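Ethyl acetate hydrolase (Pseudomonas veronii, PDB 5EFZ) hydrolyses ethyl acetate to ethanol and acetate, a step in the breakdown of short-chain methyl ketones such as 2-butanone, and works as a homodimer. Local coordinates at residues Pro34-Pro42 against Ser113-Arg123; Ile124-Leu135 against Gln156-Phe167. One frame throughout, in Å; residues are numbered along the deposited sequence. Where two conformers were deposited one is given.

Contact 1: Pro34-Pro42 against Ser113-Arg123. With EDO (1,2-ethanediol), chain L.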
loop_
_atom_site.group_PDB
_atom_site.type_symbol
_atom_site.label_atom_id
_atom_site.label_comp_id
_atom_site.label_asym_id
_atom_site.label_seq_id
_atom_site.Cartn_x
_atom_site.Cartn_y
_atom_site.Cartn_z
ATOM N N PRO A 34 -35.723 -7.571 -1.966
ATOM C CA PRO A 34 -35.659 -6.178 -2.412
ATOM C C PRO A 34 -34.346 -5.568 -1.937
ATOM O O PRO A 34 -34.043 -5.605 -0.747
ATOM C CB PRO A 34 -36.891 -5.531 -1.754
ATOM C CG PRO A 34 -37.154 -6.377 -0.564
ATOM C CD PRO A 34 -36.700 -7.771 -0.884
ATOM N N LEU A 35 -33.544 -5.065 -2.866
ATOM C CA LEU A 35 -32.210 -4.607 -2.521
ATOM C C LEU A 35 -32.242 -3.166 -2.112
ATOM O O LEU A 35 -33.098 -2.424 -2.571
ATOM C CB LEU A 35 -31.264 -4.792 -3.690
ATOM C CG LEU A 35 -31.030 -6.230 -4.097
ATOM C CD1 LEU A 35 -30.231 -6.259 -5.394
ATOM C CD2 LEU A 35 -30.292 -7.003 -2.979
ATOM N N GLU A 36 -31.319 -2.768 -1.234
ATOM C CA GLU A 36 -31.279 -1.389 -0.760
ATOM C C GLU A 36 -31.202 -0.392 -1.924
ATOM O O GLU A 36 -31.911 0.618 -1.924
ATOM C CB GLU A 36 -30.098 -1.167 0.198
ATOM C CG GLU A 36 -30.091 0.239 0.820
ATOM C CD GLU A 36 -29.080 0.401 1.953
ATOM O OE1 GLU A 36 -28.590 -0.622 2.459
ATOM O OE2 GLU A 36 -28.763 1.552 2.323
ATOM N N GLU A 37 -30.374 -0.692 -2.925
ATOM C CA GLU A 37 -30.192 0.217 -4.065
ATOM C C GLU A 37 -31.427 0.350 -4.954
ATOM O O GLU A 37 -31.462 1.200 -5.851
ATOM C CB GLU A 37 -29.014 -0.234 -4.948
ATOM C CG GLU A 37 -27.656 0.146 -4.402
ATOM C CD GLU A 37 -27.502 1.651 -4.205
ATOM O OE1 GLU A 37 -27.315 2.367 -5.209
ATOM O OE2 GLU A 37 -27.582 2.115 -3.046
ATOM N N GLY A 38 -32.423 -0.499 -4.756
ATOM C CA GLY A 38 -33.674 -0.299 -5.461
ATOM C C GLY A 38 -34.178 -1.405 -6.361
ATOM O O GLY A 38 -35.361 -1.465 -6.669
ATOM N N ARG A 39 -33.294 -2.281 -6.801
ATOM C CA ARG A 39 -33.734 -3.410 -7.610
ATOM C C ARG A 39 -34.225 -4.569 -6.738
ATOM O O ARG A 39 -33.825 -4.699 -5.582
ATOM C CB ARG A 39 -32.591 -3.860 -8.525
ATOM C CG ARG A 39 -32.226 -2.780 -9.550
ATOM C CD ARG A 39 -31.075 -3.189 -10.452
ATOM N NE ARG A 39 -31.470 -4.206 -11.418
ATOM C CZ ARG A 39 -30.609 -4.863 -12.183
ATOM N NH1 ARG A 39 -29.312 -4.611 -12.081
ATOM N NH2 ARG A 39 -31.046 -5.768 -13.038
ATOM N N CYS A 40 -35.105 -5.393 -7.289
ATOM C CA CYS A 40 -35.558 -6.584 -6.585
ATOM C C CYS A 40 -34.935 -7.833 -7.206
ATOM O O CYS A 40 -35.023 -8.017 -8.417
ATOM C CB CYS A 40 -37.097 -6.685 -6.630
ATOM S SG CYS A 40 -37.817 -7.886 -5.413
ATOM N N MET A 41 -34.317 -8.691 -6.398
ATOM C CA MET A 41 -33.963 -10.031 -6.872
ATOM C C MET A 41 -35.198 -10.928 -6.738
ATOM O O MET A 41 -35.700 -11.113 -5.636
ATOM C CB MET A 41 -32.805 -10.619 -6.075
ATOM C CG MET A 41 -31.617 -9.686 -5.929
ATOM S SD MET A 41 -30.328 -10.534 -4.969
ATOM C CE MET A 41 -29.987 -11.945 -6.009
ATOM N N PRO A 42 -35.697 -11.476 -7.855
ATOM C CA PRO A 42 -36.898 -12.321 -7.790
ATOM C C PRO A 42 -36.700 -13.572 -6.924
ATOM O O PRO A 42 -37.647 -14.036 -6.299
ATOM C CB PRO A 42 -37.125 -12.729 -9.243
ATOM C CG PRO A 42 -36.372 -11.730 -10.049
ATOM C CD PRO A 42 -35.199 -11.327 -9.229
ATOM N N SER A 113 -32.654 -10.167 -16.124
ATOM C CA SER A 113 -32.000 -8.876 -16.295
ATOM C C SER A 113 -30.790 -8.738 -15.356
ATOM O O SER A 113 -30.064 -7.745 -15.407
ATOM C CB SER A 113 -33.003 -7.744 -16.069
ATOM O OG SER A 113 -33.483 -7.738 -14.736
ATOM N N LEU A 114 -30.564 -9.752 -14.524
ATOM C CA LEU A 114 -29.482 -9.729 -13.537
ATOM C C LEU A 114 -28.222 -10.449 -14.025
ATOM O O LEU A 114 -27.236 -10.553 -13.299
ATOM C CB LEU A 114 -29.964 -10.351 -12.212
ATOM C CG LEU A 114 -30.927 -9.513 -11.376
ATOM C CD1 LEU A 114 -31.596 -10.346 -10.271
ATOM C CD2 LEU A 114 -30.191 -8.332 -10.759
ATOM N N ALA A 115 -28.222 -10.916 -15.268
ATOM C CA ALA A 115 -27.096 -11.707 -15.758
ATOM C C ALA A 115 -25.838 -10.866 -16.014
ATOM O O ALA A 115 -25.926 -9.770 -16.585
ATOM C CB ALA A 115 -27.520 -12.452 -17.061
ATOM N N GLY A 116 -24.677 -11.373 -15.592
ATOM C CA GLY A 116 -23.398 -10.781 -15.976
ATOM C C GLY A 116 -23.313 -9.314 -15.574
ATOM O O GLY A 116 -23.530 -8.989 -14.391
ATOM N N PRO A 117 -23.038 -8.417 -16.549
ATOM C CA PRO A 117 -22.922 -6.970 -16.314
ATOM C C PRO A 117 -24.221 -6.401 -15.767
ATOM O O PRO A 117 -24.212 -5.323 -15.180
ATOM C CB PRO A 117 -22.662 -6.383 -17.723
ATOM C CG PRO A 117 -22.299 -7.514 -18.567
ATOM C CD PRO A 117 -22.901 -8.747 -17.984
ATOM N N GLY A 118 -25.331 -7.101 -15.992
ATOM C CA GLY A 118 -26.622 -6.648 -15.483
ATOM C C GLY A 118 -26.844 -6.832 -13.978
ATOM O O GLY A 118 -27.834 -6.321 -13.444
ATOM N N PHE A 119 -25.952 -7.552 -13.297
ATOM C CA PHE A 119 -26.177 -7.873 -11.871
ATOM C C PHE A 119 -26.266 -6.602 -11.035
ATOM O O PHE A 119 -25.597 -5.606 -11.319
ATOM C CB PHE A 119 -25.081 -8.780 -11.313
ATOM C CG PHE A 119 -25.505 -9.536 -10.052
ATOM C CD1 PHE A 119 -26.471 -10.542 -10.129
ATOM C CD2 PHE A 119 -24.949 -9.222 -8.806
ATOM C CE1 PHE A 119 -26.890 -11.259 -8.987
ATOM C CE2 PHE A 119 -25.342 -9.947 -7.633
ATOM C CZ PHE A 119 -26.320 -10.959 -7.727
ATOM N N ALA A 120 -27.122 -6.627 -10.027
ATOM C CA ALA A 120 -27.429 -5.417 -9.261
ATOM C C ALA A 120 -26.296 -5.023 -8.321
ATOM O O ALA A 120 -25.428 -5.832 -7.997
ATOM C CB ALA A 120 -28.727 -5.614 -8.452
ATOM N N ASN A 121 -26.302 -3.760 -7.899
ATOM C CA ASN A 121 -25.375 -3.309 -6.873
ATOM C C ASN A 121 -25.900 -3.802 -5.531
ATOM O O ASN A 121 -26.979 -3.406 -5.118
ATOM C CB ASN A 121 -25.246 -1.784 -6.902
ATOM C CG ASN A 121 -24.497 -1.299 -8.119
ATOM O OD1 ASN A 121 -23.586 -1.974 -8.604
ATOM N ND2 ASN A 121 -24.865 -0.132 -8.613
ATOM N N VAL A 122 -25.148 -4.698 -4.891
ATOM C CA VAL A 122 -25.562 -5.290 -3.627
ATOM C C VAL A 122 -24.758 -4.664 -2.472
ATOM O O VAL A 122 -23.545 -4.437 -2.593
ATOM C CB VAL A 122 -25.366 -6.811 -3.655
ATOM C CG1 VAL A 122 -25.795 -7.457 -2.334
ATOM C CG2 VAL A 122 -26.162 -7.423 -4.823
ATOM N N ARG A 123 -25.440 -4.356 -1.376
ATOM C CA ARG A 123 -24.793 -3.757 -0.215
ATOM C C ARG A 123 -24.637 -4.781 0.923
ATOM O O ARG A 123 -25.334 -5.811 0.951
ATOM C CB ARG A 123 -25.592 -2.530 0.295
ATOM C CG ARG A 123 -25.514 -1.280 -0.621
ATOM C CD ARG A 123 -26.335 -0.115 -0.026
ATOM N NE ARG A 123 -26.195 1.106 -0.843
ATOM C CZ ARG A 123 -25.227 2.014 -0.701
ATOM N NH1 ARG A 123 -24.284 1.867 0.217
ATOM N NH2 ARG A 123 -25.212 3.085 -1.494
HETATM C C1 EDO L . -21.595 -7.269 -12.205
HETATM O O1 EDO L . -20.536 -6.650 -11.429
HETATM C C2 EDO L . -22.782 -6.345 -12.527
HETATM O O2 EDO L . -22.919 -5.169 -11.705
HETATM O O HOH W 1 -28.390 -2.727 -2.869
HETATM O O HOH W 2 -27.262 1.333 -7.785
HETATM O O HOH W 3 -29.977 -2.747 -6.601
#

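Contact 2: Ile124-Leu135 against Gln156-Phe167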
loop_
_atom_site.group_PDB
_atom_site.type_symbol
_atom_site.label_atom_id
_atom_site.label_comp_id
_atom_site.label_asym_id
_atom_site.label_seq_id
_atom_site.Cartn_x
_atom_site.Cartn_y
_atom_site.Cartn_z
ATOM N N ILE A 124 -23.732 -4.477 1.852
ATOM C CA ILE A 124 -23.556 -5.302 3.055
ATOM C C ILE A 124 -24.908 -5.541 3.736
ATOM O O ILE A 124 -25.209 -6.669 4.159
ATOM C CB ILE A 124 -22.587 -4.638 4.040
ATOM C CG1 ILE A 124 -21.163 -4.560 3.441
ATOM C CG2 ILE A 124 -22.576 -5.382 5.394
ATOM C CD1 ILE A 124 -20.454 -5.906 3.284
ATOM N N GLY A 125 -25.740 -4.500 3.807
ATOM C CA GLY A 125 -27.045 -4.645 4.449
ATOM C C GLY A 125 -27.955 -5.657 3.754
ATOM O O GLY A 125 -28.802 -6.301 4.403
ATOM N N ASP A 126 -27.812 -5.806 2.432
ATOM C CA ASP A 126 -28.602 -6.806 1.714
ATOM C C ASP A 126 -28.194 -8.218 2.135
ATOM O O ASP A 126 -29.053 -9.048 2.361
ATOM C CB ASP A 126 -28.447 -6.634 0.185
ATOM C CG ASP A 126 -28.940 -5.269 -0.305
ATOM O OD1 ASP A 126 -30.040 -4.834 0.117
ATOM O OD2 ASP A 126 -28.226 -4.627 -1.129
ATOM N N ASP A 127 -26.890 -8.501 2.230
ATOM C CA ASP A 127 -26.436 -9.785 2.776
ATOM C C ASP A 127 -27.000 -10.080 4.167
ATOM O O ASP A 127 -27.475 -11.193 4.456
ATOM C CB ASP A 127 -24.912 -9.825 2.856
ATOM C CG ASP A 127 -24.267 -10.077 1.490
ATOM O OD1 ASP A 127 -24.440 -11.187 0.951
ATOM O OD2 ASP A 127 -23.570 -9.180 0.969
ATOM N N VAL A 128 -26.947 -9.087 5.040
ATOM C CA VAL A 128 -27.378 -9.317 6.432
ATOM C C VAL A 128 -28.877 -9.553 6.497
ATOM O O VAL A 128 -29.355 -10.427 7.234
ATOM C CB VAL A 128 -26.921 -8.147 7.320
ATOM C CG1 VAL A 128 -27.510 -8.240 8.769
ATOM C CG2 VAL A 128 -25.365 -8.181 7.380
ATOM N N SER A 129 -29.631 -8.807 5.698
ATOM C CA SER A 129 -31.080 -9.037 5.648
ATOM C C SER A 129 -31.404 -10.441 5.117
ATOM O O SER A 129 -32.253 -11.150 5.685
ATOM C CB SER A 129 -31.766 -7.959 4.798
ATOM O OG SER A 129 -33.158 -8.235 4.688
ATOM N N ALA A 130 -30.718 -10.846 4.045
ATOM C CA ALA A 130 -30.884 -12.192 3.507
ATOM C C ALA A 130 -30.502 -13.276 4.522
ATOM O O ALA A 130 -31.222 -14.274 4.674
ATOM C CB ALA A 130 -30.052 -12.364 2.211
ATOM N N GLN A 131 -29.378 -13.090 5.196
ATOM C CA GLN A 131 -28.951 -14.026 6.256
ATOM C C GLN A 131 -29.959 -14.122 7.397
ATOM O O GLN A 131 -30.223 -15.209 7.950
ATOM C CB GLN A 131 -27.583 -13.614 6.804
ATOM C CG GLN A 131 -26.434 -13.857 5.791
ATOM C CD GLN A 131 -25.208 -13.014 6.080
ATOM O OE1 GLN A 131 -25.079 -12.440 7.156
ATOM N NE2 GLN A 131 -24.313 -12.897 5.085
ATOM N N HIS A 132 -30.487 -12.979 7.795
ATOM C CA HIS A 132 -31.486 -12.975 8.854
ATOM C C HIS A 132 -32.729 -13.764 8.425
ATOM O O HIS A 132 -33.324 -14.503 9.232
ATOM C CB HIS A 132 -31.842 -11.545 9.229
ATOM C CG HIS A 132 -32.895 -11.451 10.293
ATOM N ND1 HIS A 132 -34.225 -11.253 10.004
ATOM C CD2 HIS A 132 -32.811 -11.506 11.644
ATOM C CE1 HIS A 132 -34.923 -11.211 11.125
ATOM N NE2 HIS A 132 -34.089 -11.365 12.138
ATOM N N THR A 133 -33.130 -13.625 7.167
ATOM C CA THR A 133 -34.303 -14.367 6.677
ATOM C C THR A 133 -33.999 -15.859 6.661
ATOM O O THR A 133 -34.829 -16.682 7.036
ATOM C CB THR A 133 -34.723 -13.903 5.255
ATOM O OG1 THR A 133 -35.237 -12.573 5.358
ATOM C CG2 THR A 133 -35.815 -14.829 4.677
ATOM N N LEU A 134 -32.782 -16.192 6.235
ATOM C CA LEU A 134 -32.330 -17.574 6.214
ATOM C C LEU A 134 -32.411 -18.188 7.611
ATOM O O LEU A 134 -32.967 -19.272 7.808
ATOM C CB LEU A 134 -30.886 -17.633 5.701
ATOM C CG LEU A 134 -30.227 -19.013 5.803
ATOM C CD1 LEU A 134 -30.784 -19.969 4.766
ATOM C CD2 LEU A 134 -28.702 -18.855 5.674
ATOM N N LEU A 135 -31.854 -17.484 8.586
ATOM C CA LEU A 135 -31.779 -18.050 9.941
ATOM C C LEU A 135 -33.156 -18.218 10.562
ATOM O O LEU A 135 -33.464 -19.267 11.123
ATOM C CB LEU A 135 -30.893 -17.167 10.828
ATOM C CG LEU A 135 -29.399 -17.189 10.436
ATOM C CD1 LEU A 135 -28.666 -16.055 11.158
ATOM C CD2 LEU A 135 -28.744 -18.530 10.781
ATOM N N GLN A 156 -19.920 -7.362 7.543
ATOM C CA GLN A 156 -21.224 -7.977 7.794
ATOM C C GLN A 156 -21.490 -8.206 9.291
ATOM O O GLN A 156 -22.629 -8.126 9.746
ATOM C CB GLN A 156 -21.338 -9.309 7.046
ATOM C CG GLN A 156 -21.385 -9.115 5.501
ATOM C CD GLN A 156 -21.104 -10.405 4.759
ATOM O OE1 GLN A 156 -22.007 -11.223 4.547
ATOM N NE2 GLN A 156 -19.830 -10.617 4.402
ATOM N N THR A 157 -20.439 -8.527 10.041
ATOM C CA THR A 157 -20.562 -8.701 11.484
ATOM C C THR A 157 -21.047 -7.422 12.176
ATOM O O THR A 157 -21.977 -7.464 12.997
ATOM C CB THR A 157 -19.209 -9.180 12.078
ATOM O OG1 THR A 157 -18.917 -10.495 11.565
ATOM C CG2 THR A 157 -19.245 -9.237 13.652
ATOM N N TYR A 158 -20.427 -6.282 11.864
ATOM C CA TYR A 158 -20.873 -5.005 12.410
ATOM C C TYR A 158 -22.304 -4.690 12.001
ATOM O O TYR A 158 -23.133 -4.261 12.814
ATOM C CB TYR A 158 -19.953 -3.871 11.943
ATOM C CG TYR A 158 -18.658 -3.800 12.718
ATOM C CD1 TYR A 158 -18.663 -3.633 14.116
ATOM C CD2 TYR A 158 -17.420 -3.872 12.071
ATOM C CE1 TYR A 158 -17.443 -3.527 14.832
ATOM C CE2 TYR A 158 -16.209 -3.767 12.792
ATOM C CZ TYR A 158 -16.239 -3.596 14.156
ATOM O OH TYR A 158 -15.030 -3.510 14.848
ATOM N N GLU A 159 -22.599 -4.895 10.727
ATOM C CA GLU A 159 -23.948 -4.621 10.272
ATOM C C GLU A 159 -24.986 -5.487 11.005
ATOM O O GLU A 159 -26.062 -5.001 11.395
ATOM C CB GLU A 159 -24.039 -4.832 8.756
ATOM C CG GLU A 159 -25.474 -4.685 8.185
ATOM C CD GLU A 159 -26.028 -3.248 8.147
ATOM O OE1 GLU A 159 -25.267 -2.246 8.268
ATOM O OE2 GLU A 159 -27.271 -3.117 7.998
ATOM N N TRP A 160 -24.656 -6.761 11.220
ATOM C CA TRP A 160 -25.515 -7.636 12.036
ATOM C C TRP A 160 -25.748 -7.050 13.428
ATOM O O TRP A 160 -26.898 -6.962 13.886
ATOM C CB TRP A 160 -24.882 -9.036 12.184
ATOM C CG TRP A 160 -25.534 -10.075 11.312
ATOM C CD1 TRP A 160 -25.077 -10.549 10.106
ATOM C CD2 TRP A 160 -26.805 -10.705 11.542
ATOM N NE1 TRP A 160 -25.977 -11.448 9.587
ATOM C CE2 TRP A 160 -27.026 -11.591 10.475
ATOM C CE3 TRP A 160 -27.728 -10.671 12.602
ATOM C CZ2 TRP A 160 -28.157 -12.404 10.407
ATOM C CZ3 TRP A 160 -28.844 -11.488 12.544
ATOM C CH2 TRP A 160 -29.056 -12.334 11.447
ATOM N N ALA A 161 -24.660 -6.642 14.091
ATOM C CA ALA A 161 -24.741 -6.186 15.490
ATOM C C ALA A 161 -25.519 -4.886 15.624
ATOM O O ALA A 161 -26.091 -4.617 16.682
ATOM C CB ALA A 161 -23.336 -6.024 16.089
ATOM N N VAL A 162 -25.527 -4.068 14.563
ATOM C CA VAL A 162 -26.238 -2.779 14.590
ATOM C C VAL A 162 -27.701 -2.957 14.153
ATOM O O VAL A 162 -28.607 -2.370 14.739
ATOM C CB VAL A 162 -25.549 -1.711 13.675
ATOM C CG1 VAL A 162 -26.443 -0.462 13.485
ATOM C CG2 VAL A 162 -24.204 -1.305 14.258
ATOM N N ARG A 163 -27.925 -3.778 13.136
ATOM C CA ARG A 163 -29.248 -3.907 12.523
ATOM C C ARG A 163 -30.205 -4.749 13.367
ATOM O O ARG A 163 -31.414 -4.456 13.453
ATOM C CB ARG A 163 -29.111 -4.515 11.111
ATOM C CG ARG A 163 -30.417 -4.610 10.334
ATOM C CD ARG A 163 -30.260 -5.331 9.007
ATOM N NE ARG A 163 -29.608 -4.495 8.013
ATOM C CZ ARG A 163 -30.164 -4.118 6.871
ATOM N NH1 ARG A 163 -31.398 -4.512 6.551
ATOM N NH2 ARG A 163 -29.485 -3.330 6.061
ATOM N N TYR A 164 -29.665 -5.786 14.004
ATOM C CA TYR A 164 -30.443 -6.652 14.874
ATOM C C TYR A 164 -29.795 -6.814 16.256
ATOM O O TYR A 164 -29.281 -7.891 16.597
ATOM C CB TYR A 164 -30.622 -8.020 14.222
ATOM C CG TYR A 164 -31.231 -8.005 12.845
ATOM C CD1 TYR A 164 -30.459 -8.287 11.729
ATOM C CD2 TYR A 164 -32.584 -7.749 12.662
ATOM C CE1 TYR A 164 -30.997 -8.302 10.481
ATOM C CE2 TYR A 164 -33.141 -7.755 11.391
ATOM C CZ TYR A 164 -32.335 -8.028 10.312
ATOM O OH TYR A 164 -32.860 -8.050 9.053
ATOM N N PRO A 165 -29.812 -5.749 17.061
ATOM C CA PRO A 165 -28.902 -5.782 18.218
ATOM C C PRO A 165 -29.201 -6.855 19.262
ATOM O O PRO A 165 -28.261 -7.397 19.837
ATOM C CB PRO A 165 -29.039 -4.380 18.819
ATOM C CG PRO A 165 -30.202 -3.755 18.163
ATOM C CD PRO A 165 -30.451 -4.438 16.874
ATOM N N ASP A 166 -30.464 -7.179 19.498
ATOM C CA ASP A 166 -30.782 -8.276 20.418
ATOM C C ASP A 166 -30.467 -9.684 19.873
ATOM O O ASP A 166 -30.227 -10.636 20.626
ATOM C CB ASP A 166 -32.270 -8.215 20.787
ATOM C CG ASP A 166 -32.577 -7.099 21.776
ATOM O OD1 ASP A 166 -31.857 -6.972 22.795
ATOM O OD2 ASP A 166 -33.524 -6.334 21.524
ATOM N N PHE A 167 -30.472 -9.815 18.561
ATOM C CA PHE A 167 -30.277 -11.098 17.915
ATOM C C PHE A 167 -28.828 -11.589 18.102
ATOM O O PHE A 167 -28.573 -12.791 18.180
ATOM C CB PHE A 167 -30.611 -10.945 16.419
ATOM C CG PHE A 167 -31.017 -12.223 15.718
ATOM C CD1 PHE A 167 -30.055 -13.095 15.206
ATOM C CD2 PHE A 167 -32.359 -12.515 15.519
ATOM C CE1 PHE A 167 -30.445 -14.268 14.497
ATOM C CE2 PHE A 167 -32.759 -13.674 14.833
ATOM C CZ PHE A 167 -31.796 -14.549 14.321
HETATM O O HOH W 4 -34.691 -10.322 7.215
#

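Contact 1: Pro34-Pro42 against Ser113-Arg123
Arg39 and Glu37 of a beta hairpin reach across to the long loop that leads from strand 92-96 to helix 124-139 of the alpha/beta-hydrolase fold. The hairpin joins strands 33-34 and 40-41 through a type I turn from Leu35 to Gly38, with Leu35 N bonded to Arg39 O.

Charged and polar groups hold the two ends of the contact. At one end the edge of the Arg39 guanidinium meets two backbone carbonyls: NH1 gives Gly118 O a short, straight bond (2.6 Å, 163°), nearly along the C=O axis, and NH2 reaches Ser113 O at 3.2 Å from above that carbonyl's plane. A bend at chi3 (72°) turns the group toward these oxygens, which lie near its own plane. At the other end Arg123, extended from CG to NE, grips Glu37 OE2 side-on. In this salt bridge Arg123 NE lies 2.8 Å from Glu37 OE2, and NH2 adds a second bond to the same oxygen from the same face of the carboxylate. In the conformer given, Glu36 OE2 forms a salt bridge with Arg280, and Glu36 OE1 lies near Arg123 CD.

Water fills in between. One molecule joins Glu37 N to Asn121 O, and another links Glu37 OE1 to Asn121 ND2.

Apolar contacts complete the contact. Leu35 CD1 presses on Ala120 CB at 3.5 Å, tighter than usual for two methyl groups. Leu114 divides its branches, CD2 over one face of the Arg39 guanidinium and CD1 against Pro42 CD. Deeper in, Met41 CE meets Phe119 CZ obliquely at 4.2 Å. Beyond the contact, helix 263-274 covers the loop, and a 1,2-ethanediol, probably from the crystallisation liquor, donates from O2 to Phe119 O at 2.7 Å.

Contact 2: Ile124-Leu135 against Gln156-Phe167
Two helices on one side of the central alpha/beta-hydrolase sheet pack here, 124-135 against 156-163, the latter part of the helix that follows the inferred nucleophile Ser151. Their axes pass 9.2 Å apart at -64°, with knobs-into-holes packing: Val128 sits among Gln156, Glu159, Trp160 and Arg163, while Trp160 fills a hole lined by Val128, Gln131, His132 and Leu135.

Val128 CG1 forms a CH-pi contact with the Trp160 indole, 3.5 Å from the centre of its five-membered ring. At the indole edge Trp160 NE1 donates to Gln131 OE1 (2.8 Å) in the planes of both groups. Gln131 NE2 passes the chain on to Gln156 OE1 (2.9 Å), so one amide bridges two residues of the facing helix and its flip is fixed.

The His132 imidazole, swung out with CG opposite the backbone N (chi1 179°), lies over the Tyr164 ring in an offset stack, centroids 3.9 Å apart and planes at 9°; its edge points to the face of Phe167. An alanine in place of Trp160 is likely to leave Gln131 OE1 without its donor and open a gap beside Val128 and Leu135.

Arg163 NE and NH2 both hold Glu159 OE2, which also bonds His281, and Arg163 NH2 packs 3.2 Å from Gly125 CA, where a side chain would clash. Helices layered on one side of the central sheet, one of them following the probable nucleophile elbow, are the architecture of the alpha/beta-hydrolase fold.

Contact 1 closes just before contact 2 opens: Arg123 ends the loop of the first as N-cap of the helix that carries the second, and the centres lie about 18 Å apart. Asp126, on the side of that helix turned away from 156-167, ties them together. Asp126 OD1 probably accepts a hydrogen bond from Glu36 N (2.8 Å), and its OD2 accepts one from Arg123 N. Contact 1 is partly buried and away from the presumed catalytic residues. Contact 2 is buried and nearer to them, with the Gln156 side chain about 8 Å from that of the inferred nucleophile Ser151 and about 12 Å from that of His334.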